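Local coordinates for protein flavin-dependent monooxygenase, oxygenase subunit HsaA (Rhodococcus sp., PDB 2RFQ) that hydroxylates the phenolic ring of a secosteroid (3-HSA) at the ortho position during cholesterol breakdown, using reduced FMN and molecular oxygen as the oxygenase half of a two-component monooxygenase, at residues E342-G345 / A346-L349; D17-L20 / P21-E25. All coordinates share one frame; numbering follows the deposited sequence.

Contact 1: E342-G345 / A346-L349; sequences ESSG and ATAL. With 1PS (3-pyridinium-1-ylpropane-1-sulfonate), chain E.
A local contact, Ser-344 and Gly-345 against Thr-347 and Ala-348, ends helix 316-344 of the acyl-CoA dehydrogenase-type C-terminal domain and turns the chain into the loop before helix 354-365. Gly-345 leaves helical geometry with a positive phi of 71°, and its carbonyl receives Ala-348 N in a bent bond of 3.0 Å, the donor lying 42° above the carbonyl plane. A water bridges the same turn, giving a hydrogen to Ser-344 O and accepting one from Thr-347 N at 2.9 Å. Ala-346 and Thr-347 probably help to bind FMN, as in related enzymes; in this crystal Thr-347 lines a pocket holding 3-pyridinium-1-ylpropane-1-sulfonate. A chi1 of -166° swings OG1 of Thr-347 away from its backbone N and towards the ligand, 3.2 Å from pyridinium C1, while CG2 turns back to the helix end. Thr-347 O is also 3.2 Å from C1. An alanine here would lack both branches and is likely to leave a gap beside Ser-344 OG, with the carbonyl O but no hydroxyl near C1. On the helix side, His-256 and Gln-260 of helix 233-266 touch Ser-344, whose OG meets two methyls: Thr-347 CG2 at 3.3 Å and Ala-348 CB at 3.4 Å.

Contact 2: D17-L20 / P21-E25; sequences DALL and PTLRE
Leu-19 and Leu-20 meet Thr-22, Leu-23 and Arg-24 one turn further along helix 11-25, an example of a helix that carries a proline in its interior and continues as a helix past a kink. Leu-19 has CG anti to its backbone N (chi1 -177°), which brings the branch point against that of Leu-23, CG to CG 4.0 Å, and lays CD1 near CB of Thr-22. Beside it, Leu-20 meets Arg-24: the arginine chain, extended from CG to NE, folds its guanidinium back over the leucine, so that CB of Leu-20 lies over one face of the flat group. Leu-20 CB and CD1 both lie 3.8 Å from Arg-24 NH1.

The backbone positions these side chains. Pro-21 has no N-H to give, and its CD sits 3.7 Å from Asp-17 O, where an ordinary helical bond would run. Thr-22 N likewise makes no helical bond to Ala-18 O. Past the break, Leu-19 O takes a nearly straight bond from Leu-23 N, in the carbonyl plane, and a weak one from Thr-22 N, while Leu-20 O accepts Arg-24 N at 2.9 Å. A water helps to span the kink, donating to Ala-18 O at 2.9 Å and hydrogen-bonding Thr-22 OG1 at 2.6 Å.

Further out, Asp-17 OD1 forms a salt bridge with Lys-74, whose side chain also touches Leu-20. Within the acyl-CoA dehydrogenase-type N-terminal domain, Leu-19 packs on Ala-43 and Leu-44 of helix 38-47, whereas Leu-23 reaches Ser-40 of that helix and Ile-75 of helix 65-76.

In the fold
From the N terminus the chain meets contact 2 first, inside helix 11-25, and contact 1 only some three hundred residues later, where helix 316-344 ends. The two are in series, neither nesting nor crossing, and each joins immediately consecutive segments: contact 2 continues a helix through a kink, while contact 1 closes a short turn. Their centres lie 24 Å apart and their nearest atoms about 15 Å, without touching. Contact 2 packs helix 11-25, the first of the chain, against helices 38-47 and 65-76. Contact 1 belongs to the C-terminal domain, where it meets helix 233-266 and a second subunit, whose Arg-366 forms a salt bridge with Glu-342.

Contact 1: E342-G345 / A346-L349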
ATOM      1  N   GLU A 342       2.144  15.079  -1.376  1.00  8.68           N
ATOM      2  CA  GLU A 342       2.523  14.565  -2.705  1.00 10.16           C
ATOM      3  C   GLU A 342       1.619  15.170  -3.797  1.00  9.74           C
ATOM      4  O   GLU A 342       2.088  15.607  -4.836  1.00 10.45           O
ATOM      5  CB  GLU A 342       2.458  13.045  -2.772  1.00 10.54           C
ATOM      6  CG  GLU A 342       2.934  12.482  -4.144  1.00 12.19           C
ATOM      7  CD  GLU A 342       2.763  10.956  -4.285  1.00 14.89           C
ATOM      8  OE1 GLU A 342       2.011  10.339  -3.502  1.00 23.08           O
ATOM      9  OE2 GLU A 342       3.351  10.373  -5.210  1.00 20.50           O
ATOM     10  N   SER A 343       0.313  15.155  -3.560  1.00  8.92           N
ATOM     11  CA  SER A 343      -0.629  15.726  -4.550  1.00  9.54           C
ATOM     12  C   SER A 343      -0.378  17.215  -4.835  1.00  9.43           C
ATOM     13  O   SER A 343      -0.439  17.683  -5.985  1.00 10.06           O
ATOM     14  CB  SER A 343      -2.053  15.549  -4.035  1.00  9.09           C
ATOM     15  OG  SER A 343      -2.984  15.924  -5.038  1.00  9.40           O
ATOM     16  N   SER A 344      -0.095  17.965  -3.779  1.00  9.09           N
ATOM     17  CA  SER A 344       0.110  19.401  -3.904  1.00  9.26           C
ATOM     18  C   SER A 344       1.296  19.744  -4.817  1.00  9.48           C
ATOM     19  O   SER A 344       1.262  20.738  -5.539  1.00  9.31           O
ATOM     20  CB  SER A 344       0.283  20.008  -2.523  1.00  9.99           C
ATOM     21  OG  SER A 344       0.379  21.403  -2.631  1.00 11.78           O
ATOM     22  N   GLY A 345       2.342  18.930  -4.757  1.00  9.03           N
ATOM     23  CA  GLY A 345       3.471  19.076  -5.680  1.00  9.20           C
ATOM     24  C   GLY A 345       4.330  20.301  -5.427  1.00  8.97           C
ATOM     25  O   GLY A 345       4.593  20.658  -4.286  1.00  8.64           O
ATOM     26  N   ALA A 346       4.793  20.941  -6.503  1.00  8.47           N
ATOM     27  CA  ALA A 346       5.820  21.970  -6.386  1.00  9.01           C
ATOM     28  C   ALA A 346       5.476  23.118  -5.427  1.00  9.56           C
ATOM     29  O   ALA A 346       6.328  23.581  -4.669  1.00 10.10           O
ATOM     30  CB  ALA A 346       6.185  22.516  -7.783  1.00  8.24           C
ATOM     31  N   THR A 347       4.228  23.573  -5.459  1.00 10.35           N
ATOM     32  CA  THR A 347       3.805  24.672  -4.608  1.00 12.22           C
ATOM     33  C   THR A 347       4.047  24.386  -3.114  1.00 11.00           C
ATOM     34  O   THR A 347       4.410  25.305  -2.355  1.00 11.65           O
ATOM     35  CB  THR A 347       2.328  25.072  -4.897  1.00 11.88           C
ATOM     36  OG1 THR A 347       2.068  26.340  -4.281  1.00 16.95           O
ATOM     37  CG2 THR A 347       1.327  24.007  -4.427  1.00 14.67           C
ATOM     38  N   ALA A 348       3.904  23.111  -2.730  1.00 10.53           N
ATOM     39  CA  ALA A 348       4.018  22.701  -1.320  1.00  9.54           C
ATOM     40  C   ALA A 348       5.469  22.708  -0.819  1.00  8.88           C
ATOM     41  O   ALA A 348       5.710  22.600   0.385  1.00  7.61           O
ATOM     42  CB  ALA A 348       3.366  21.325  -1.084  1.00  9.96           C
ATOM     43  N   LEU A 349       6.447  22.846  -1.719  1.00  7.96           N
ATOM     44  CA  LEU A 349       7.841  22.837  -1.244  1.00  7.55           C
ATOM     45  C   LEU A 349       8.294  24.124  -0.568  1.00  8.35           C
ATOM     46  O   LEU A 349       9.333  24.153   0.103  1.00  8.40           O
ATOM     47  CB  LEU A 349       8.836  22.516  -2.379  1.00  7.13           C
ATOM     48  CG  LEU A 349       8.624  21.201  -3.110  1.00  6.85           C
ATOM     49  CD1 LEU A 349       9.760  21.059  -4.122  1.00  8.65           C
ATOM     50  CD2 LEU A 349       8.555  20.006  -2.135  1.00  6.24           C
TER
HETATM   51  N1  1PS E 392       1.745  28.052  -1.201  1.00 33.19           N
HETATM   52  C1  1PS E 392       2.996  28.088  -1.721  1.00 33.64           C
HETATM   53  C2  1PS E 392       3.715  29.285  -1.768  1.00 34.01           C
HETATM   54  C3  1PS E 392       1.156  29.168  -0.724  1.00 33.84           C
HETATM   55  C4  1PS E 392       1.829  30.395  -0.751  1.00 34.70           C
HETATM   56  C5  1PS E 392       3.124  30.449  -1.276  1.00 33.90           C
HETATM   57  C6  1PS E 392       0.995  26.782  -1.162  1.00 32.18           C
HETATM   58  C7  1PS E 392       1.582  25.804  -0.143  1.00 28.26           C
HETATM   59  C8  1PS E 392       0.696  24.567   0.011  1.00 27.58           C
HETATM   60  S1  1PS E 392      -0.455  24.751   1.222  1.00 29.07           S
HETATM   61  O1  1PS E 392      -1.371  23.591   1.055  1.00 23.44           O
HETATM   62  O2  1PS E 392      -1.234  26.008   1.060  1.00 28.85           O
HETATM   63  O3  1PS E 392       0.244  24.815   2.544  1.00 22.05           O
HETATM   64  O   HOH W   1       2.376  22.870  -7.617  1.00 18.72           O

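Contact 2: D17-L20 / P21-E25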
ATOM      1  N   ASP A  17     -11.226  27.961  19.765  1.00 11.46           N
ATOM      2  CA  ASP A  17     -11.591  28.383  18.416  1.00 12.64           C
ATOM      3  C   ASP A  17     -11.169  29.819  18.113  1.00 12.39           C
ATOM      4  O   ASP A  17     -10.639  30.097  17.034  1.00 13.25           O
ATOM      5  CB  ASP A  17     -13.099  28.270  18.221  1.00 13.31           C
ATOM      6  CG  ASP A  17     -13.525  26.904  17.783  1.00 17.27           C
ATOM      7  OD1 ASP A  17     -12.687  26.168  17.202  1.00 21.63           O
ATOM      8  OD2 ASP A  17     -14.720  26.577  18.001  1.00 20.75           O
ATOM      9  N   ALA A  18     -11.436  30.723  19.050  1.00 12.31           N
ATOM     10  CA  ALA A  18     -11.090  32.132  18.913  1.00 12.66           C
ATOM     11  C   ALA A  18      -9.577  32.333  18.790  1.00 12.32           C
ATOM     12  O   ALA A  18      -9.124  33.315  18.221  1.00 12.75           O
ATOM     13  CB  ALA A  18     -11.629  32.910  20.102  1.00 13.51           C
ATOM     14  N   LEU A  19      -8.800  31.390  19.325  1.00 11.33           N
ATOM     15  CA  LEU A  19      -7.347  31.525  19.379  1.00 12.09           C
ATOM     16  C   LEU A  19      -6.640  30.954  18.153  1.00 11.46           C
ATOM     17  O   LEU A  19      -5.487  31.315  17.859  1.00 12.12           O
ATOM     18  CB  LEU A  19      -6.828  30.811  20.655  1.00 11.40           C
ATOM     19  CG  LEU A  19      -5.332  30.870  20.972  1.00 13.69           C
ATOM     20  CD1 LEU A  19      -4.853  32.334  21.090  1.00 12.18           C
ATOM     21  CD2 LEU A  19      -5.008  30.099  22.265  1.00 12.97           C
ATOM     22  N   LEU A  20      -7.302  30.043  17.444  1.00 11.02           N
ATOM     23  CA  LEU A  20      -6.634  29.326  16.329  1.00 10.59           C
ATOM     24  C   LEU A  20      -5.935  30.222  15.293  1.00 10.48           C
ATOM     25  O   LEU A  20      -4.780  29.941  14.929  1.00 11.13           O
ATOM     26  CB  LEU A  20      -7.584  28.340  15.631  1.00 11.68           C
ATOM     27  CG  LEU A  20      -8.149  27.212  16.482  1.00 11.30           C
ATOM     28  CD1 LEU A  20      -8.791  26.126  15.607  1.00 11.06           C
ATOM     29  CD2 LEU A  20      -7.096  26.588  17.428  1.00 10.61           C
ATOM     30  N   PRO A  21      -6.597  31.295  14.827  1.00 10.72           N
ATOM     31  CA  PRO A  21      -5.906  32.136  13.830  1.00 10.20           C
ATOM     32  C   PRO A  21      -4.568  32.670  14.335  1.00 10.20           C
ATOM     33  O   PRO A  21      -3.616  32.757  13.564  1.00 10.75           O
ATOM     34  CB  PRO A  21      -6.913  33.281  13.575  1.00 10.66           C
ATOM     35  CG  PRO A  21      -8.243  32.661  13.912  1.00 11.03           C
ATOM     36  CD  PRO A  21      -7.948  31.811  15.118  1.00 10.75           C
ATOM     37  N   THR A  22      -4.488  33.012  15.624  1.00 10.26           N
ATOM     38  CA  THR A  22      -3.238  33.481  16.219  1.00 10.85           C
ATOM     39  C   THR A  22      -2.195  32.384  16.136  1.00 10.76           C
ATOM     40  O   THR A  22      -1.072  32.621  15.697  1.00 10.67           O
ATOM     41  CB  THR A  22      -3.462  33.923  17.686  1.00 10.48           C
ATOM     42  OG1 THR A  22      -4.330  35.060  17.683  1.00 13.42           O
ATOM     43  CG2 THR A  22      -2.151  34.319  18.351  1.00 11.54           C
ATOM     44  N   LEU A  23      -2.583  31.177  16.529  1.00 10.83           N
ATOM     45  CA  LEU A  23      -1.668  30.032  16.469  1.00 10.62           C
ATOM     46  C   LEU A  23      -1.157  29.763  15.042  1.00 10.81           C
ATOM     47  O   LEU A  23       0.037  29.506  14.857  1.00 10.88           O
ATOM     48  CB  LEU A  23      -2.316  28.776  17.079  1.00 10.91           C
ATOM     49  CG  LEU A  23      -2.786  28.933  18.522  1.00 11.37           C
ATOM     50  CD1 LEU A  23      -3.286  27.576  19.051  1.00 11.12           C
ATOM     51  CD2 LEU A  23      -1.675  29.490  19.438  1.00 11.33           C
ATOM     52  N   ARG A  24      -2.048  29.823  14.047  1.00 10.12           N
ATOM     53  CA  ARG A  24      -1.640  29.609  12.653  1.00 10.72           C
ATOM     54  C   ARG A  24      -0.671  30.687  12.215  1.00 10.73           C
ATOM     55  O   ARG A  24       0.337  30.390  11.597  1.00 10.31           O
ATOM     56  CB  ARG A  24      -2.834  29.644  11.708  1.00 11.17           C
ATOM     57  CG  ARG A  24      -3.778  28.507  11.854  1.00 12.11           C
ATOM     58  CD  ARG A  24      -4.764  28.424  10.668  1.00 14.77           C
ATOM     59  NE  ARG A  24      -5.870  27.595  11.120  1.00 15.53           N
ATOM     60  CZ  ARG A  24      -7.017  28.067  11.600  1.00 15.86           C
ATOM     61  NH1 ARG A  24      -7.928  27.214  12.050  1.00 16.11           N
ATOM     62  NH2 ARG A  24      -7.262  29.383  11.607  1.00 17.13           N
ATOM     63  N   GLU A  25      -0.987  31.946  12.522  1.00 10.72           N
ATOM     64  CA  GLU A  25      -0.139  33.064  12.106  0.50 11.67           C
ATOM     65  C   GLU A  25       1.264  32.958  12.685  1.00 11.38           C
ATOM     66  O   GLU A  25       2.231  33.379  12.050  1.00 12.52           O
ATOM     67  CB  GLU A  25      -0.773  34.392  12.503  0.50 12.11           C
ATOM     68  CG  GLU A  25      -2.015  34.714  11.711  0.50 14.08           C
ATOM     69  CD  GLU A  25      -2.731  35.949  12.199  0.50 17.86           C
ATOM     70  OE1 GLU A  25      -2.468  36.394  13.335  0.50 19.87           O
ATOM     71  OE2 GLU A  25      -3.570  36.474  11.440  0.50 20.48           O
TER
HETATM   72  O   HOH W   2      -6.777  34.453  17.018  1.00 16.20           O